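PDB 2WRY: interleukin-1beta from Gallus gallus, which probably acts as a secreted pro-inflammatory cytokine of the interleukin-1 family by binding the interleukin-1 receptor, this chain being the C-terminal beta-trefoil part of a longer protein. Local coordinates for residues G63-A68 / F110-S115; Y6-S11 / I48-P53; T121-A126 / A155-S160. All blocks are in the same frame, centred on the assembly; numbering follows the deposited sequence.

Contact 1: residues G63-A68 / F110-S115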
loop_
_atom_site.group_PDB
_atom_site.type_symbol
_atom_site.label_atom_id
_atom_site.label_comp_id
_atom_site.label_asym_id
_atom_site.label_seq_id
_atom_site.Cartn_x
_atom_site.Cartn_y
_atom_site.Cartn_z
ATOM N N GLY A 63 -1.204 12.932 7.078
ATOM C CA GLY A 63 -0.729 13.945 6.127
ATOM C C GLY A 63 -1.407 13.802 4.774
ATOM O O GLY A 63 -1.157 12.838 4.028
ATOM N N GLN A 64 -2.247 14.782 4.446
ATOM C CA GLN A 64 -3.165 14.667 3.308
ATOM C C GLN A 64 -2.575 14.580 1.890
ATOM O O GLN A 64 -2.078 15.556 1.329
ATOM C CB GLN A 64 -4.300 15.682 3.401
ATOM C CG GLN A 64 -5.363 15.259 4.401
ATOM C CD GLN A 64 -6.762 15.345 3.829
ATOM O OE1 GLN A 64 -7.574 14.427 3.993
ATOM N NE2 GLN A 64 -7.050 16.448 3.143
ATOM N N MET A 65 -2.613 13.360 1.373
ATOM C CA MET A 65 -2.644 13.013 -0.039
ATOM C C MET A 65 -3.310 11.652 0.089
ATOM O O MET A 65 -2.630 10.640 0.212
ATOM C CB MET A 65 -1.254 12.779 -0.625
ATOM C CG MET A 65 -0.625 13.926 -1.386
ATOM S SD MET A 65 0.932 13.345 -2.121
ATOM C CE MET A 65 0.329 12.520 -3.598
ATOM N N PRO A 66 -4.652 11.628 0.084
ATOM C CA PRO A 66 -5.338 10.353 0.264
ATOM C C PRO A 66 -5.321 9.583 -1.058
ATOM O O PRO A 66 -5.589 10.178 -2.117
ATOM C CB PRO A 66 -6.761 10.764 0.662
ATOM C CG PRO A 66 -6.950 12.186 0.118
ATOM C CD PRO A 66 -5.567 12.762 -0.136
ATOM N N VAL A 67 -4.959 8.304 -1.001
ATOM C CA VAL A 67 -4.820 7.484 -2.205
ATOM C C VAL A 67 -5.421 6.103 -2.002
ATOM O O VAL A 67 -5.546 5.637 -0.863
ATOM C CB VAL A 67 -3.325 7.297 -2.627
ATOM C CG1 VAL A 67 -2.667 8.627 -2.945
ATOM C CG2 VAL A 67 -2.498 6.546 -1.529
ATOM N N ALA A 68 -5.798 5.445 -3.114
ATOM C CA ALA A 68 -6.050 3.998 -3.077
ATOM C C ALA A 68 -4.899 3.355 -3.842
ATOM O O ALA A 68 -4.374 3.961 -4.789
ATOM C CB ALA A 68 -7.383 3.632 -3.711
ATOM N N PHE A 110 -5.413 5.249 1.950
ATOM C CA PHE A 110 -4.159 5.452 2.692
ATOM C C PHE A 110 -3.734 6.880 2.496
ATOM O O PHE A 110 -4.020 7.475 1.462
ATOM C CB PHE A 110 -3.050 4.528 2.164
ATOM C CG PHE A 110 -3.374 3.058 2.322
ATOM C CD1 PHE A 110 -4.226 2.409 1.418
ATOM C CD2 PHE A 110 -2.843 2.321 3.385
ATOM C CE1 PHE A 110 -4.529 1.030 1.568
ATOM C CE2 PHE A 110 -3.144 0.949 3.564
ATOM C CZ PHE A 110 -4.010 0.305 2.646
ATOM N N TYR A 111 -3.053 7.455 3.490
ATOM C CA TYR A 111 -2.375 8.726 3.258
ATOM C C TYR A 111 -0.954 8.485 2.817
ATOM O O TYR A 111 -0.171 7.795 3.486
ATOM C CB TYR A 111 -2.428 9.588 4.509
ATOM C CG TYR A 111 -3.850 10.003 4.821
ATOM C CD1 TYR A 111 -4.486 10.986 4.055
ATOM C CD2 TYR A 111 -4.562 9.417 5.860
ATOM C CE1 TYR A 111 -5.780 11.398 4.329
ATOM C CE2 TYR A 111 -5.899 9.820 6.131
ATOM C CZ TYR A 111 -6.479 10.814 5.352
ATOM O OH TYR A 111 -7.786 11.250 5.574
ATOM N N ARG A 112 -0.664 8.992 1.626
ATOM C CA ARG A 112 0.671 8.925 1.076
ATOM C C ARG A 112 1.474 10.039 1.738
ATOM O O ARG A 112 1.133 11.222 1.594
ATOM C CB ARG A 112 0.622 9.177 -0.424
ATOM C CG ARG A 112 2.009 9.208 -1.015
ATOM C CD ARG A 112 2.017 9.251 -2.541
ATOM N NE ARG A 112 3.367 9.574 -3.020
ATOM C CZ ARG A 112 3.766 9.436 -4.285
ATOM N NH1 ARG A 112 2.929 8.962 -5.213
ATOM N NH2 ARG A 112 5.013 9.761 -4.627
ATOM N N LEU A 113 2.518 9.657 2.470
ATOM C CA LEU A 113 3.302 10.635 3.232
ATOM C C LEU A 113 4.680 10.711 2.608
ATOM O O LEU A 113 5.516 9.837 2.825
ATOM C CB LEU A 113 3.371 10.218 4.709
ATOM C CG LEU A 113 2.016 9.936 5.374
ATOM C CD1 LEU A 113 2.239 9.297 6.725
ATOM C CD2 LEU A 113 1.268 11.224 5.535
ATOM N N ASP A 114 4.905 11.748 1.808
ATOM C CA ASP A 114 6.188 11.900 1.146
ATOM C C ASP A 114 7.161 12.744 1.961
ATOM O O ASP A 114 6.761 13.723 2.621
ATOM C CB ASP A 114 6.011 12.582 -0.198
ATOM C CG ASP A 114 5.367 11.679 -1.247
ATOM O OD1 ASP A 114 5.389 10.424 -1.116
ATOM O OD2 ASP A 114 4.861 12.252 -2.240
ATOM N N SER A 115 8.428 12.356 1.897
ATOM C CA SER A 115 9.525 13.120 2.473
ATOM C C SER A 115 10.256 13.630 1.242
ATOM O O SER A 115 11.132 12.935 0.702
ATOM C CB SER A 115 10.396 12.219 3.337
ATOM O OG SER A 115 9.681 11.841 4.522
#
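Y111 runs its ring alongside the turn that leads into strand 66-71, its CE1 lying 3.8 Å from CB of P66 and its CD1 and CB next to the carbonyl oxygen of G63. The two segments are antiparallel neighbours in the curled sheet of the beta-trefoil, joined by a short ladder in which P66 and Y111 form a non-hydrogen-bonded pair and V67 and F110 a hydrogen-bonded one. V67 and F110 exchange two backbone bonds, N to O 2.8 Å each, and R112 N donates to M65 O at 2.9 Å. The Y111 ring also has the amide of Q64 beside it, OE1 3.5 Å from CE1 at the ring edge and the two planes 44° apart. Cutting Y111 back to an alanine is likely to leave P66 CB and the Q64 side chain without the ring they pack against, and to open a gap beside the turn. Beyond M65 the contact passes to R112, whose side chain runs the same way as that of M65; CG stands opposite the backbone N (chi1 176°) and the chain stays extended to NE, which brings CD within 3.8 Å of M65 CE. F12, from strand 4-16, makes a cation-pi contact with the R112 guanidinium. D114 probably helps to fix that group's rotation and shares its OD1 with the T121 hydroxyl: R112 NE donates to D114 OD1 in a salt bridge, 2.9 Å, on the syn side of the carboxylate and nearly in the guanidinium plane.

Contact 2: residues Y6-S11 / I48-P53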
loop_
_atom_site.group_PDB
_atom_site.type_symbol
_atom_site.label_atom_id
_atom_site.label_comp_id
_atom_site.label_asym_id
_atom_site.label_seq_id
_atom_site.Cartn_x
_atom_site.Cartn_y
_atom_site.Cartn_z
ATOM N N TYR A 6 -12.367 10.553 -6.399
ATOM C CA TYR A 6 -11.250 10.176 -7.261
ATOM C C TYR A 6 -10.863 11.330 -8.168
ATOM O O TYR A 6 -11.730 11.989 -8.735
ATOM C CB TYR A 6 -11.729 9.014 -8.126
ATOM C CG TYR A 6 -10.753 8.463 -9.131
ATOM C CD1 TYR A 6 -10.656 9.004 -10.410
ATOM C CD2 TYR A 6 -10.014 7.323 -8.856
ATOM C CE1 TYR A 6 -9.782 8.464 -11.354
ATOM C CE2 TYR A 6 -9.144 6.777 -9.780
ATOM C CZ TYR A 6 -9.034 7.351 -11.042
ATOM O OH TYR A 6 -8.193 6.805 -11.970
ATOM N N THR A 7 -9.559 11.566 -8.324
ATOM C CA THR A 7 -9.091 12.554 -9.299
ATOM C C THR A 7 -8.361 11.924 -10.496
ATOM O O THR A 7 -8.686 12.219 -11.658
ATOM C CB THR A 7 -8.250 13.692 -8.627
ATOM O OG1 THR A 7 -7.016 13.178 -8.158
ATOM C CG2 THR A 7 -8.964 14.218 -7.459
ATOM N N ARG A 8 -7.387 11.063 -10.236
ATOM C CA ARG A 8 -6.626 10.450 -11.322
ATOM C C ARG A 8 -5.786 9.339 -10.774
ATOM O O ARG A 8 -5.573 9.288 -9.559
ATOM C CB ARG A 8 -5.715 11.473 -11.999
ATOM C CG ARG A 8 -4.699 12.087 -11.075
ATOM C CD ARG A 8 -3.815 13.048 -11.864
ATOM N NE ARG A 8 -2.913 13.777 -10.975
ATOM C CZ ARG A 8 -3.232 14.906 -10.344
ATOM N NH1 ARG A 8 -4.443 15.446 -10.505
ATOM N NH2 ARG A 8 -2.336 15.493 -9.553
ATOM N N SER A 9 -5.321 8.459 -11.655
ATOM C CA SER A 9 -4.351 7.435 -11.274
ATOM C C SER A 9 -3.039 7.614 -11.987
ATOM O O SER A 9 -2.986 8.129 -13.124
ATOM C CB SER A 9 -4.843 6.026 -11.583
ATOM O OG SER A 9 -5.924 5.722 -10.755
ATOM N N GLN A 10 -1.988 7.163 -11.309
ATOM C CA GLN A 10 -0.651 7.122 -11.867
ATOM C C GLN A 10 0.050 5.847 -11.460
ATOM O O GLN A 10 -0.059 5.412 -10.302
ATOM C CB GLN A 10 0.160 8.349 -11.427
ATOM C CG GLN A 10 1.500 8.481 -12.144
ATOM C CD GLN A 10 2.203 9.774 -11.797
ATOM O OE1 GLN A 10 1.592 10.697 -11.233
ATOM N NE2 GLN A 10 3.495 9.867 -12.150
ATOM N N SER A 11 0.759 5.238 -12.400
ATOM C CA SER A 11 1.424 3.981 -12.139
ATOM C C SER A 11 2.818 4.267 -11.619
ATOM O O SER A 11 3.536 5.130 -12.168
ATOM C CB SER A 11 1.488 3.143 -13.421
ATOM O OG SER A 11 0.178 2.909 -13.925
ATOM N N ILE A 48 -1.640 4.069 -8.402
ATOM C CA ILE A 48 -2.005 4.893 -7.251
ATOM C C ILE A 48 -3.094 5.881 -7.622
ATOM O O ILE A 48 -2.874 6.806 -8.418
ATOM C CB ILE A 48 -0.785 5.616 -6.642
ATOM C CG1 ILE A 48 0.272 4.565 -6.255
ATOM C CG2 ILE A 48 -1.240 6.467 -5.431
ATOM C CD1 ILE A 48 1.468 5.112 -5.479
ATOM N N ALA A 49 -4.293 5.646 -7.092
ATOM C CA ALA A 49 -5.424 6.540 -7.375
ATOM C C ALA A 49 -5.395 7.675 -6.376
ATOM O O ALA A 49 -5.505 7.449 -5.158
ATOM C CB ALA A 49 -6.736 5.800 -7.233
ATOM N N LEU A 50 -5.244 8.889 -6.877
ATOM C CA LEU A 50 -5.282 10.054 -6.014
ATOM C C LEU A 50 -6.699 10.561 -5.815
ATOM O O LEU A 50 -7.455 10.691 -6.784
ATOM C CB LEU A 50 -4.368 11.151 -6.596
ATOM C CG LEU A 50 -4.240 12.494 -5.894
ATOM C CD1 LEU A 50 -3.649 12.304 -4.505
ATOM C CD2 LEU A 50 -3.408 13.463 -6.776
ATOM N N TYR A 51 -7.046 10.854 -4.561
ATOM C CA TYR A 51 -8.363 11.381 -4.197
ATOM C C TYR A 51 -8.254 12.816 -3.696
ATOM O O TYR A 51 -7.194 13.228 -3.203
ATOM C CB TYR A 51 -9.003 10.476 -3.117
ATOM C CG TYR A 51 -9.482 9.164 -3.705
ATOM C CD1 TYR A 51 -10.840 8.975 -4.039
ATOM C CD2 TYR A 51 -8.585 8.123 -3.966
ATOM C CE1 TYR A 51 -11.271 7.771 -4.633
ATOM C CE2 TYR A 51 -9.006 6.931 -4.540
ATOM C CZ TYR A 51 -10.349 6.764 -4.869
ATOM O OH TYR A 51 -10.722 5.574 -5.449
ATOM N N ARG A 52 -9.339 13.564 -3.848
ATOM C CA ARG A 52 -9.527 14.857 -3.186
ATOM C C ARG A 52 -10.571 14.718 -2.070
ATOM O O ARG A 52 -11.638 14.151 -2.301
ATOM C CB ARG A 52 -10.001 15.902 -4.194
ATOM C CG ARG A 52 -8.940 16.353 -5.200
ATOM C CD ARG A 52 -9.499 17.419 -6.168
ATOM N NE ARG A 52 -8.586 17.681 -7.282
ATOM C CZ ARG A 52 -8.909 17.677 -8.575
ATOM N NH1 ARG A 52 -10.152 17.433 -8.990
ATOM N NH2 ARG A 52 -7.978 17.944 -9.471
ATOM N N PRO A 53 -10.285 15.253 -0.863
ATOM C CA PRO A 53 -11.292 15.232 0.214
ATOM C C PRO A 53 -12.536 16.048 -0.152
ATOM O O PRO A 53 -12.429 17.043 -0.873
ATOM C CB PRO A 53 -10.565 15.887 1.404
ATOM C CG PRO A 53 -9.121 15.821 1.065
ATOM C CD PRO A 53 -9.035 15.904 -0.428
#
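The carbonyl oxygen of L50 is gripped twice by T7, whose backbone N lies 2.8 Å from L50 O and whose OG1 lies 2.9 Å from the same atom; R8 N adds a weak third bond. With T7 and R8 both facing L50, this is a classic beta bulge in the antiparallel pairing of strands 4-16 and 45-53 of the beta-trefoil. The amide of T7 comes nearly along the C=O axis, whereas the hydroxyl sits well above the carbonyl plane, where chi1 of 69° places OG1 between the backbone N and the carbonyl carbon. Past the bulge the ladder is regular, with R8 O taking L50 N at 2.7 Å and Q10 and I48 exchanging two bonds. On the face carrying S9 and A49, the edge of the Y6 ring meets the face of Y51 in a T-shaped pair, centroids 5.8 Å apart and planes at 87°. Y51 OH is held by the carbonyl of M97, and Y6 OH is hydrogen-bonded to S9 OG. The other face carries R8 and L50 side by side, pointing the same way, and CD2 of L50 lies over one face of the guanidinium, 3.6 Å from R8 NH2.

Contact 3: residues T121-A126 / A155-S160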
loop_
_atom_site.group_PDB
_atom_site.type_symbol
_atom_site.label_atom_id
_atom_site.label_comp_id
_atom_site.label_asym_id
_atom_site.label_seq_id
_atom_site.Cartn_x
_atom_site.Cartn_y
_atom_site.Cartn_z
ATOM N N THR A 121 8.697 7.535 0.925
ATOM C CA THR A 121 7.265 7.618 1.146
ATOM C C THR A 121 6.861 6.590 2.201
ATOM O O THR A 121 7.425 5.490 2.230
ATOM C CB THR A 121 6.525 7.252 -0.187
ATOM O OG1 THR A 121 6.941 8.149 -1.230
ATOM C CG2 THR A 121 4.986 7.264 -0.044
ATOM N N ARG A 122 5.888 6.952 3.048
ATOM C CA ARG A 122 5.207 5.980 3.921
ATOM C C ARG A 122 3.727 6.030 3.553
ATOM O O ARG A 122 3.239 7.032 2.980
ATOM C CB ARG A 122 5.439 6.284 5.407
ATOM C CG ARG A 122 6.898 6.378 5.763
ATOM C CD ARG A 122 7.150 6.224 7.246
ATOM N NE ARG A 122 6.479 7.234 8.038
ATOM C CZ ARG A 122 6.388 7.223 9.382
ATOM N NH1 ARG A 122 6.968 6.280 10.110
ATOM N NH2 ARG A 122 5.723 8.176 9.980
ATOM N N PHE A 123 3.023 4.951 3.874
ATOM C CA PHE A 123 1.578 4.876 3.612
ATOM C C PHE A 123 0.836 4.550 4.886
ATOM O O PHE A 123 1.005 3.454 5.423
ATOM C CB PHE A 123 1.276 3.788 2.564
ATOM C CG PHE A 123 1.789 4.102 1.202
ATOM C CD1 PHE A 123 1.099 4.967 0.370
ATOM C CD2 PHE A 123 2.926 3.472 0.740
ATOM C CE1 PHE A 123 1.575 5.250 -0.906
ATOM C CE2 PHE A 123 3.433 3.749 -0.544
ATOM C CZ PHE A 123 2.744 4.623 -1.374
ATOM N N GLU A 124 0.043 5.506 5.362
ATOM C CA GLU A 124 -0.723 5.328 6.598
ATOM C C GLU A 124 -2.173 5.004 6.277
ATOM O O GLU A 124 -2.789 5.700 5.473
ATOM C CB GLU A 124 -0.665 6.604 7.440
ATOM C CG GLU A 124 -1.372 6.444 8.806
ATOM C CD GLU A 124 -1.257 7.681 9.678
ATOM O OE1 GLU A 124 -0.710 8.718 9.208
ATOM O OE2 GLU A 124 -1.729 7.625 10.841
ATOM N N SER A 125 -2.704 3.963 6.899
ATOM C CA SER A 125 -4.135 3.646 6.715
ATOM C C SER A 125 -5.051 4.763 7.193
ATOM O O SER A 125 -4.890 5.266 8.309
ATOM C CB SER A 125 -4.481 2.352 7.462
ATOM O OG SER A 125 -5.864 2.100 7.360
ATOM N N ALA A 126 -6.059 5.099 6.385
ATOM C CA ALA A 126 -7.100 6.029 6.831
ATOM C C ALA A 126 -8.106 5.351 7.763
ATOM O O ALA A 126 -8.675 6.016 8.659
ATOM C CB ALA A 126 -7.839 6.668 5.637
ATOM N N ALA A 155 8.893 0.397 6.780
ATOM C CA ALA A 155 7.641 1.073 6.414
ATOM C C ALA A 155 7.932 2.275 5.494
ATOM O O ALA A 155 7.086 3.131 5.314
ATOM C CB ALA A 155 6.840 1.507 7.667
ATOM N N THR A 156 9.122 2.273 4.900
ATOM C CA THR A 156 9.623 3.371 4.072
ATOM C C THR A 156 9.933 2.819 2.684
ATOM O O THR A 156 10.615 1.771 2.561
ATOM C CB THR A 156 10.926 3.991 4.682
ATOM O OG1 THR A 156 10.673 4.439 6.031
ATOM C CG2 THR A 156 11.409 5.177 3.836
ATOM N N TYR A 157 9.452 3.549 1.672
ATOM C CA TYR A 157 9.497 3.109 0.258
ATOM C C TYR A 157 10.074 4.181 -0.628
ATOM O O TYR A 157 10.095 5.367 -0.292
ATOM C CB TYR A 157 8.067 2.739 -0.241
ATOM C CG TYR A 157 7.440 1.671 0.612
ATOM C CD1 TYR A 157 7.695 0.295 0.383
ATOM C CD2 TYR A 157 6.680 2.029 1.720
ATOM C CE1 TYR A 157 7.176 -0.699 1.242
ATOM C CE2 TYR A 157 6.165 1.054 2.578
ATOM C CZ TYR A 157 6.414 -0.288 2.350
ATOM O OH TYR A 157 5.861 -1.219 3.211
ATOM N N LYS A 158 10.520 3.743 -1.791
ATOM C CA LYS A 158 10.879 4.684 -2.835
ATOM C C LYS A 158 10.018 4.369 -4.039
ATOM O O LYS A 158 10.061 3.253 -4.540
ATOM C CB LYS A 158 12.356 4.555 -3.162
ATOM C CG LYS A 158 13.238 5.122 -2.062
ATOM C CD LYS A 158 14.654 5.415 -2.536
ATOM C CE LYS A 158 15.268 6.459 -1.621
ATOM N NZ LYS A 158 16.563 7.016 -2.123
ATOM N N LEU A 159 9.243 5.356 -4.476
ATOM C CA LEU A 159 8.366 5.230 -5.635
ATOM C C LEU A 159 8.998 5.906 -6.843
ATOM O O LEU A 159 9.701 6.926 -6.724
ATOM C CB LEU A 159 7.023 5.896 -5.349
ATOM C CG LEU A 159 6.064 5.346 -4.305
ATOM C CD1 LEU A 159 4.995 6.399 -4.091
ATOM C CD2 LEU A 159 5.434 4.061 -4.762
ATOM N N SER A 160 8.776 5.326 -8.007
ATOM C CA SER A 160 9.233 5.981 -9.221
ATOM C C SER A 160 8.217 5.835 -10.350
ATOM O O SER A 160 7.736 4.741 -10.622
ATOM C CB SER A 160 10.601 5.451 -9.619
ATOM O OG SER A 160 10.727 4.049 -9.506
HETATM O O HOH W 1 8.999 7.829 -3.072
HETATM O O HOH W 2 4.342 2.854 5.170
#
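CD2 of Y157 lies at the edge of the F123 ring, near its plane, 4.1 Å from F123 CD2. One face of the F123 ring is covered near its rim by CG2 of T121, two residues back on the same strand. The side chains of F123 and L159 approach from opposite directions, L159 CD1 4.0 Å from F123 CZ. At the edge of the Y157 ring lie T121 O and, in its plane, a water. Chi1 of -57° turns the Y157 ring back beside its own backbone N, which carries CD2 to within 3.6 Å of T121 O. These apolar groups flank the single antiparallel bridge by which strand 120-125 meets the C-terminal strand 157-160 of the beta-trefoil, I14 of strand 4-16 packing on both Y157 and L159. T121 and Y157 form a hydrogen-bonded pair whose N-to-O distances are both 2.9 Å, but the bonds bend to 138° and 148° at the hydrogens, and the strands then diverge steeply. Water links the two segments on both sides of the bridge. One molecule donates to T121 OG1, which also bonds to D114, and accepts from L159 N; the water at the Y157 ring edge accepts from F123 N and donates to A155 O. That last carbonyl also touches the aliphatic part of R122, with A155 O 3.3 Å from R122 CG.

All three contacts belong to one antiparallel sheet of the beta-trefoil. Contacts 1 and 2 are joined by the pairing of strands 45-53 and 66-71: A68 O lies 2.9 Å from A49 N and P66 O 2.9 Å from Y51 N, both probable hydrogen bonds, and the centres of the two contacts are about 11 Å apart. Contacts 1 and 3 are nearer still, about 8 Å between centres, and join through strands 110-115 and 120-125; Y111 N makes a probable hydrogen bond of 2.7 Å to E124 O, and R112 CZ packs 3.3 Å from L159 CD1. Contacts 2 and 3, about 15 Å apart by centres, meet through side chains, CD1 of I48 being 4.0 Å from CD1 of L159.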